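PDB 3I4P: transcriptional regulator, AsnC family from Agrobacterium tumefaciens str. C58, which probably binds specific DNA sequences to regulate transcription, as in other Lrp/AsnC-family regulators, and binds calcium. Local coordinates for residues A[4-7]-A[8-12]; A[40-44]-A[45-49]; A[114-117]-A[118-122]. All blocks are in the same frame, centred on the assembly; numbering follows the deposited sequence.

Contact 1. Residues A[4-7]-A[8-12]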
loop_
_atom_site.group_PDB
_atom_site.type_symbol
_atom_site.label_atom_id
_atom_site.label_comp_id
_atom_site.label_asym_id
_atom_site.label_seq_id
_atom_site.Cartn_x
_atom_site.Cartn_y
_atom_site.Cartn_z
ATOM N N LEU A 4 0.604 8.530 47.868
ATOM C CA LEU A 4 0.109 7.385 48.624
ATOM C C LEU A 4 -1.058 6.691 47.911
ATOM O O LEU A 4 -1.191 5.492 48.010
ATOM C CB LEU A 4 -0.280 7.791 50.050
ATOM C CG LEU A 4 0.835 7.527 51.070
ATOM C CD1 LEU A 4 0.581 8.289 52.339
ATOM C CD2 LEU A 4 0.880 6.000 51.309
ATOM N N ASP A 5 -1.897 7.458 47.221
ATOM C CA ASP A 5 -2.986 6.914 46.399
ATOM C C ASP A 5 -2.387 6.103 45.266
ATOM O O ASP A 5 -2.864 5.019 44.955
ATOM C CB ASP A 5 -3.859 8.035 45.830
ATOM C CG ASP A 5 -4.712 8.717 46.901
ATOM O OD1 ASP A 5 -5.279 8.002 47.750
ATOM O OD2 ASP A 5 -4.833 9.963 46.891
ATOM N N ARG A 6 -1.320 6.618 44.669
ATOM C CA ARG A 6 -0.616 5.892 43.629
ATOM C C ARG A 6 -0.052 4.532 44.102
ATOM O O ARG A 6 -0.195 3.519 43.371
ATOM C CB ARG A 6 0.487 6.749 43.031
ATOM C CG ARG A 6 1.175 6.092 41.834
ATOM C CD ARG A 6 2.467 6.785 41.511
ATOM N NE ARG A 6 2.287 7.803 40.506
ATOM C CZ ARG A 6 3.011 8.909 40.405
ATOM N NH1 ARG A 6 3.965 9.195 41.292
ATOM N NH2 ARG A 6 2.740 9.759 39.420
ATOM N N LYS A 7 0.579 4.512 45.290
ATOM C CA LYS A 7 1.092 3.261 45.874
ATOM C C LYS A 7 -0.042 2.254 46.070
ATOM O O LYS A 7 0.128 1.086 45.780
ATOM C CB LYS A 7 1.752 3.493 47.231
ATOM C CG LYS A 7 3.143 4.119 47.203
ATOM C CD LYS A 7 3.495 4.719 48.569
ATOM C CE LYS A 7 4.958 4.509 48.972
ATOM N NZ LYS A 7 5.080 3.441 50.037
ATOM N N ILE A 8 -1.195 2.725 46.547
ATOM C CA ILE A 8 -2.388 1.873 46.714
ATOM C C ILE A 8 -2.860 1.287 45.372
ATOM O O ILE A 8 -3.015 0.085 45.245
ATOM C CB ILE A 8 -3.562 2.626 47.460
ATOM C CG1 ILE A 8 -3.152 2.945 48.915
ATOM C CG2 ILE A 8 -4.869 1.785 47.431
ATOM C CD1 ILE A 8 -4.077 3.963 49.645
ATOM N N LEU A 9 -3.037 2.154 44.381
ATOM C CA LEU A 9 -3.466 1.758 43.032
ATOM C C LEU A 9 -2.500 0.815 42.330
ATOM O O LEU A 9 -2.919 -0.084 41.577
ATOM C CB LEU A 9 -3.710 2.988 42.149
ATOM C CG LEU A 9 -4.872 3.892 42.574
ATOM C CD1 LEU A 9 -4.920 5.164 41.709
ATOM C CD2 LEU A 9 -6.204 3.135 42.597
ATOM N N ARG A 10 -1.212 0.997 42.569
ATOM C CA ARG A 10 -0.213 0.140 41.928
ATOM C C ARG A 10 -0.364 -1.328 42.355
ATOM O O ARG A 10 -0.169 -2.257 41.544
ATOM C CB ARG A 10 1.164 0.670 42.251
ATOM C CG ARG A 10 2.344 -0.112 41.712
ATOM C CD ARG A 10 3.620 0.843 41.814
ATOM N NE ARG A 10 3.607 1.840 40.722
ATOM C CZ ARG A 10 3.942 3.128 40.808
ATOM N NH1 ARG A 10 4.345 3.671 41.974
ATOM N NH2 ARG A 10 3.894 3.893 39.708
ATOM N N ILE A 11 -0.721 -1.527 43.625
ATOM C CA ILE A 11 -0.962 -2.859 44.139
ATOM C C ILE A 11 -2.355 -3.339 43.676
ATOM O O ILE A 11 -2.485 -4.467 43.213
ATOM C CB ILE A 11 -0.841 -2.922 45.665
ATOM C CG1 ILE A 11 0.584 -2.502 46.085
ATOM C CG2 ILE A 11 -1.206 -4.339 46.177
ATOM C CD1 ILE A 11 0.767 -2.219 47.557
ATOM N N LEU A 12 -3.369 -2.480 43.777
ATOM C CA LEU A 12 -4.750 -2.879 43.445
ATOM C C LEU A 12 -4.868 -3.371 41.988
ATOM O O LEU A 12 -5.512 -4.362 41.733
ATOM C CB LEU A 12 -5.765 -1.761 43.770
ATOM C CG LEU A 12 -6.081 -1.528 45.261
ATOM C CD1 LEU A 12 -7.111 -0.433 45.414
ATOM C CD2 LEU A 12 -6.578 -2.801 45.963
#
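Residues 4-7 and 8-12 are successive turns of helix 3-12, joined by backbone bonds from each residue to the fourth one on. Ile8 N donates to Leu4 O, Leu9 N to Asp5 O and Arg10 N to Arg6 O; the Leu9 bond is nearly straight, 171° at the hydrogen. The last of the series, Ile11 N to Lys7 O, is weak at 3.5 Å. On the outer side of the helix Arg6 and Arg10 run alongside each other and point the same way. Both have CG anti to the backbone N (chi1 178° in Arg10) and both bend at chi3, which swings the Arg10 guanidinium round against the aliphatic part of Arg6. Arg6 CG lies over one face of that guanidinium, and Arg6 CD comes within 3.7 Å of Arg10 NH1. The two guanidinium planes are 30° apart, and Arg6 NE stays 4.3 Å from Arg10 NH2. The like charges probably disfavour a closer approach; Arg6 NE is turned to the backbone carbonyl of Leu149, which accepts its hydrogen bond. The inner side is mostly apolar: Ile8 packs on Val27 and Ile38, Leu9 on Met41 and Ile47. The exception is the buried Asp5 carboxylate, in a salt bridge with Arg37 of helix 31-43. Ile8 CG1 sits 3.3 Å from Leu4 O, and Leu9 CG is equally close to Asp5 O, each branch tucked beside the carbonyl one turn back. Leu9 also touches Leu54 of a second subunit. An amphipathic first helix, with its apolar side laid on the two helices that follow, is characteristic of the winged helix-turn-helix DNA-binding domain.

Contact 2. Residues A[40-44]-A[45-49]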
loop_
_atom_site.group_PDB
_atom_site.type_symbol
_atom_site.label_atom_id
_atom_site.label_comp_id
_atom_site.label_asym_id
_atom_site.label_seq_id
_atom_site.Cartn_x
_atom_site.Cartn_y
_atom_site.Cartn_z
ATOM N N LYS A 40 -12.748 6.573 48.693
ATOM C CA LYS A 40 -12.788 7.854 47.957
ATOM C C LYS A 40 -12.547 7.598 46.451
ATOM O O LYS A 40 -13.226 8.162 45.596
ATOM C CB LYS A 40 -11.709 8.820 48.497
ATOM C CG LYS A 40 -12.134 10.311 48.699
ATOM C CD LYS A 40 -11.938 11.222 47.464
ATOM C CE LYS A 40 -12.037 12.729 47.805
HETATM N N MSE A 41 -11.573 6.740 46.154
HETATM C CA MSE A 41 -11.195 6.436 44.780
HETATM C C MSE A 41 -12.251 5.629 44.045
HETATM O O MSE A 41 -12.424 5.814 42.836
HETATM C CB MSE A 41 -9.820 5.750 44.724
HETATM C CG MSE A 41 -8.693 6.769 44.914
HETATM SE SE MSE A 41 -6.926 6.130 44.616
HETATM C CE MSE A 41 -6.717 4.973 46.121
ATOM N N GLU A 42 -12.969 4.769 44.775
ATOM C CA GLU A 42 -14.134 4.057 44.239
ATOM C C GLU A 42 -15.301 5.020 43.944
ATOM O O GLU A 42 -15.857 5.001 42.824
ATOM C CB GLU A 42 -14.608 2.982 45.221
ATOM C CG GLU A 42 -13.610 1.874 45.465
ATOM C CD GLU A 42 -14.030 0.896 46.545
ATOM O OE1 GLU A 42 -15.047 1.114 47.272
ATOM O OE2 GLU A 42 -13.300 -0.118 46.660
ATOM N N GLU A 43 -15.668 5.834 44.951
ATOM C CA GLU A 43 -16.713 6.870 44.820
ATOM C C GLU A 43 -16.453 7.828 43.656
ATOM O O GLU A 43 -17.353 8.120 42.877
ATOM C CB GLU A 43 -16.844 7.679 46.118
ATOM C CG GLU A 43 -17.606 6.950 47.215
ATOM C CD GLU A 43 -17.442 7.589 48.597
ATOM O OE1 GLU A 43 -16.758 8.648 48.712
ATOM O OE2 GLU A 43 -18.007 7.022 49.578
ATOM N N ASP A 44 -15.210 8.296 43.544
ATOM C CA ASP A 44 -14.783 9.173 42.451
ATOM C C ASP A 44 -14.657 8.449 41.100
ATOM O O ASP A 44 -14.518 9.102 40.082
ATOM C CB ASP A 44 -13.427 9.832 42.766
ATOM C CG ASP A 44 -13.473 10.729 43.985
ATOM O OD1 ASP A 44 -14.579 10.934 44.560
ATOM O OD2 ASP A 44 -12.380 11.215 44.379
ATOM N N GLY A 45 -14.663 7.120 41.108
ATOM C CA GLY A 45 -14.575 6.328 39.889
ATOM C C GLY A 45 -13.176 6.134 39.328
ATOM O O GLY A 45 -13.045 5.659 38.226
ATOM N N VAL A 46 -12.135 6.497 40.088
ATOM C CA VAL A 46 -10.734 6.216 39.714
ATOM C C VAL A 46 -10.542 4.703 39.596
ATOM O O VAL A 46 -10.091 4.215 38.573
ATOM C CB VAL A 46 -9.735 6.816 40.724
ATOM C CG1 VAL A 46 -8.318 6.435 40.352
ATOM C CG2 VAL A 46 -9.888 8.343 40.807
ATOM N N ILE A 47 -10.917 3.981 40.646
ATOM C CA ILE A 47 -11.183 2.536 40.577
ATOM C C ILE A 47 -12.588 2.360 40.000
ATOM O O ILE A 47 -13.561 2.745 40.634
ATOM C CB ILE A 47 -11.142 1.850 41.980
ATOM C CG1 ILE A 47 -9.786 2.078 42.699
ATOM C CG2 ILE A 47 -11.483 0.367 41.850
ATOM C CD1 ILE A 47 -9.824 1.764 44.205
ATOM N N ARG A 48 -12.709 1.791 38.807
ATOM C CA ARG A 48 -14.044 1.671 38.189
ATOM C C ARG A 48 -14.734 0.364 38.578
ATOM O O ARG A 48 -15.948 0.346 38.759
ATOM C CB ARG A 48 -14.044 1.897 36.677
ATOM C CG ARG A 48 -12.874 1.416 35.945
ATOM C CD ARG A 48 -12.898 1.847 34.494
ATOM N NE ARG A 48 -12.063 0.969 33.665
ATOM C CZ ARG A 48 -12.481 -0.158 33.082
ATOM N NH1 ARG A 48 -13.732 -0.577 33.226
ATOM N NH2 ARG A 48 -11.646 -0.878 32.333
ATOM N N ARG A 49 -13.939 -0.692 38.729
ATOM C CA ARG A 49 -14.411 -2.012 39.134
ATOM C C ARG A 49 -13.241 -2.912 39.497
ATOM O O ARG A 49 -12.087 -2.606 39.241
ATOM C CB ARG A 49 -15.230 -2.677 38.010
ATOM C CG ARG A 49 -14.431 -3.132 36.771
ATOM C CD ARG A 49 -15.313 -3.861 35.835
ATOM N NE ARG A 49 -16.266 -2.938 35.257
ATOM C CZ ARG A 49 -17.391 -3.287 34.647
ATOM N NH1 ARG A 49 -17.754 -4.571 34.531
ATOM N NH2 ARG A 49 -18.177 -2.330 34.174
HETATM O O HOH W 1 -16.796 3.624 40.420
#
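With CG1 beside its backbone N (chi1 -57°) and the chain extended beyond (chi2 164°), Ile47 sends CD1 back onto the last turn of helix 31-43, where it meets Met41 CB at 4.0 Å. The turn that allows this is a Schellman motif: Gly45, with a positive phi of 82°, closes the last helix of the winged helix-turn-helix region and passes the chain into strand 47-54. Met41 O is the hub of the turn. It accepts a bond from Ile47 N at 3.2 Å and a weak, strongly bent one from Val46 N, while Gly45 N bonds to Glu42 O. Both the Ile47 and Gly45 donors stand well above the plane of the carbonyl they approach, as the chain folds back over the helix end. Val46 CB also approaches Met41 CB, at 4.1 Å, so both residues pack on the base of that side chain. The selenium-bearing end of Met41, a selenomethionine, heads into the core toward Asp5 of helix 3-12. Glu42 lies across Ile47, its CG also reaching CD1, and its carboxylate forms a salt bridge with Arg50. Ile47 and Arg49 also pair with an antiparallel strand of a second subunit, which carries the sheet across the interface. One water donates to Glu42 O at 2.9 Å and, weakly, to Ile47 O at 3.4 Å.

Contact 3. Residues A[114-117]-A[118-122]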
loop_
_atom_site.group_PDB
_atom_site.type_symbol
_atom_site.label_atom_id
_atom_site.label_comp_id
_atom_site.label_asym_id
_atom_site.label_seq_id
_atom_site.Cartn_x
_atom_site.Cartn_y
_atom_site.Cartn_z
ATOM N N ALA A 114 -11.713 -21.345 12.245
ATOM C CA ALA A 114 -13.118 -21.661 11.938
ATOM C C ALA A 114 -14.089 -20.866 12.828
ATOM O O ALA A 114 -15.069 -20.338 12.316
ATOM C CB ALA A 114 -13.393 -23.175 12.016
ATOM N N ALA A 115 -13.800 -20.770 14.137
ATOM C CA ALA A 115 -14.598 -19.947 15.064
ATOM C C ALA A 115 -14.565 -18.470 14.625
ATOM O O ALA A 115 -15.532 -17.761 14.771
ATOM C CB ALA A 115 -14.089 -20.073 16.523
ATOM N N TYR A 116 -13.439 -18.015 14.089
ATOM C CA TYR A 116 -13.338 -16.647 13.590
ATOM C C TYR A 116 -14.176 -16.461 12.378
ATOM O O TYR A 116 -14.887 -15.467 12.282
ATOM C CB TYR A 116 -11.910 -16.189 13.240
ATOM C CG TYR A 116 -11.939 -14.770 12.709
ATOM C CD1 TYR A 116 -12.202 -13.705 13.571
ATOM C CD2 TYR A 116 -11.753 -14.488 11.357
ATOM C CE1 TYR A 116 -12.262 -12.394 13.107
ATOM C CE2 TYR A 116 -11.799 -13.161 10.888
ATOM C CZ TYR A 116 -12.062 -12.145 11.781
ATOM O OH TYR A 116 -12.138 -10.861 11.387
ATOM N N ASP A 117 -14.030 -17.372 11.423
ATOM C CA ASP A 117 -14.896 -17.376 10.235
ATOM C C ASP A 117 -16.394 -17.259 10.604
ATOM O O ASP A 117 -17.076 -16.398 10.079
ATOM C CB ASP A 117 -14.629 -18.594 9.361
ATOM C CG ASP A 117 -15.305 -18.495 7.992
ATOM O OD1 ASP A 117 -15.382 -17.395 7.409
ATOM O OD2 ASP A 117 -15.771 -19.528 7.485
ATOM N N ALA A 118 -16.881 -18.072 11.541
ATOM C CA ALA A 118 -18.315 -18.027 11.939
ATOM C C ALA A 118 -18.684 -16.737 12.700
ATOM O O ALA A 118 -19.838 -16.298 12.665
ATOM C CB ALA A 118 -18.706 -19.280 12.757
ATOM N N PHE A 119 -17.723 -16.139 13.398
ATOM C CA PHE A 119 -17.974 -14.870 14.101
ATOM C C PHE A 119 -18.177 -13.763 13.055
ATOM O O PHE A 119 -19.153 -13.010 13.095
ATOM C CB PHE A 119 -16.818 -14.486 15.056
ATOM C CG PHE A 119 -16.717 -12.981 15.290
ATOM C CD1 PHE A 119 -17.585 -12.341 16.165
ATOM C CD2 PHE A 119 -15.802 -12.205 14.569
ATOM C CE1 PHE A 119 -17.545 -10.947 16.331
ATOM C CE2 PHE A 119 -15.741 -10.811 14.734
ATOM C CZ PHE A 119 -16.606 -10.179 15.621
ATOM N N TYR A 120 -17.203 -13.680 12.140
ATOM C CA TYR A 120 -17.223 -12.798 10.991
ATOM C C TYR A 120 -18.529 -12.873 10.202
ATOM O O TYR A 120 -19.025 -11.838 9.818
ATOM C CB TYR A 120 -16.053 -13.126 10.053
ATOM C CG TYR A 120 -15.970 -12.196 8.882
ATOM C CD1 TYR A 120 -15.246 -11.020 8.978
ATOM C CD2 TYR A 120 -16.624 -12.485 7.667
ATOM C CE1 TYR A 120 -15.170 -10.132 7.917
ATOM C CE2 TYR A 120 -16.542 -11.603 6.576
ATOM C CZ TYR A 120 -15.819 -10.414 6.729
ATOM O OH TYR A 120 -15.695 -9.498 5.713
ATOM N N LYS A 121 -19.054 -14.076 9.941
ATOM C CA LYS A 121 -20.352 -14.202 9.248
ATOM C C LYS A 121 -21.492 -13.594 10.049
ATOM O O LYS A 121 -22.403 -13.021 9.449
ATOM C CB LYS A 121 -20.773 -15.646 8.937
ATOM C CG LYS A 121 -19.802 -16.555 8.175
ATOM C CD LYS A 121 -19.550 -16.139 6.747
ATOM C CE LYS A 121 -19.477 -17.389 5.816
ATOM N NZ LYS A 121 -19.042 -18.634 6.514
ATOM N N ARG A 122 -21.481 -13.763 11.372
ATOM C CA ARG A 122 -22.528 -13.173 12.203
ATOM C C ARG A 122 -22.416 -11.655 12.222
ATOM O O ARG A 122 -23.418 -10.970 12.099
ATOM C CB ARG A 122 -22.530 -13.721 13.637
ATOM C CG ARG A 122 -22.932 -15.182 13.757
ATOM C CD ARG A 122 -23.070 -15.682 15.214
ATOM N NE ARG A 122 -21.947 -15.292 16.088
ATOM C CZ ARG A 122 -20.851 -16.032 16.327
ATOM N NH1 ARG A 122 -20.667 -17.244 15.765
ATOM N NH2 ARG A 122 -19.902 -15.542 17.127
HETATM O O HOH W 2 -17.552 -18.400 16.520
#
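Two turns of helix 113-126 are linked here by regular backbone bonds, Ala118 N to Ala114 O, Phe119 N to Ala115 O, Tyr120 N to Tyr116 O and Lys121 N to Asp117 O, the third almost straight at 174°. The helix lies against the antiparallel sheet of the Lrp/AsnC ligand-binding domain, an alpha+beta fold of the dimeric alpha-beta barrel clan, and Tyr116 and Phe119 face that sheet. With CG anti to the backbone N (chi1 179°), the Tyr116 ring leans along the helix toward the next turn, and its CE1 arrives at the edge of the Phe119 ring, 3.8 Å from CD2. The two planes are inclined at 40° with centroids 6.0 Å apart, so the rings meet obliquely. Each has a true edge-to-face partner nearby, Phe136 for Tyr116 and Phe89 for Phe119, and both pack on Val108. Tyr116 OH comes obliquely to the Tyr120 ring, 3.9 Å from CD1, while its polar partner is Ser134 OG. The Tyr120 side chain lies about 4 Å from that of Val132, a residue of the calcium site seen for this protein, and about 5 Å from a calcium ion not bound to this chain in the model. On the outer side, Lys121 folds back through its bent chain so that NZ reaches Asp117 OD2 at 3.5 Å, a long salt bridge. The stronger partner of that carboxylate is Arg97 of a fourth subunit, which bonds OD1 and also brings a like charge near Lys121. The Arg122 guanidinium has Phe119 CA 3.5 Å above one face, its NH2 forms a salt bridge with Glu91, and a water lies in plane at its edge; that water donates to Ala115 O at 2.7 Å and weakly accepts from Arg122 NH1.

Along the chain the three contacts come in series. Contacts 1 and 2 belong to the N-terminal winged helix-turn-helix domain: their centres are about 12 Å apart and they touch, Leu9 CG lying 3.7 Å from Met41 SE and Leu12 CD1 as close to Ile47 CD1, so helix 3-12 packs on the end of helix 31-43 and the start of strand 47-54. Contact 3, on helix 113-126 of the ligand-binding domain, lies on the opposite side of the chain's centre, its centre about 41 Å from that of contact 1 and about 37 Å from that of contact 2. All three touch a second subunit, so both domains take part in the assembly.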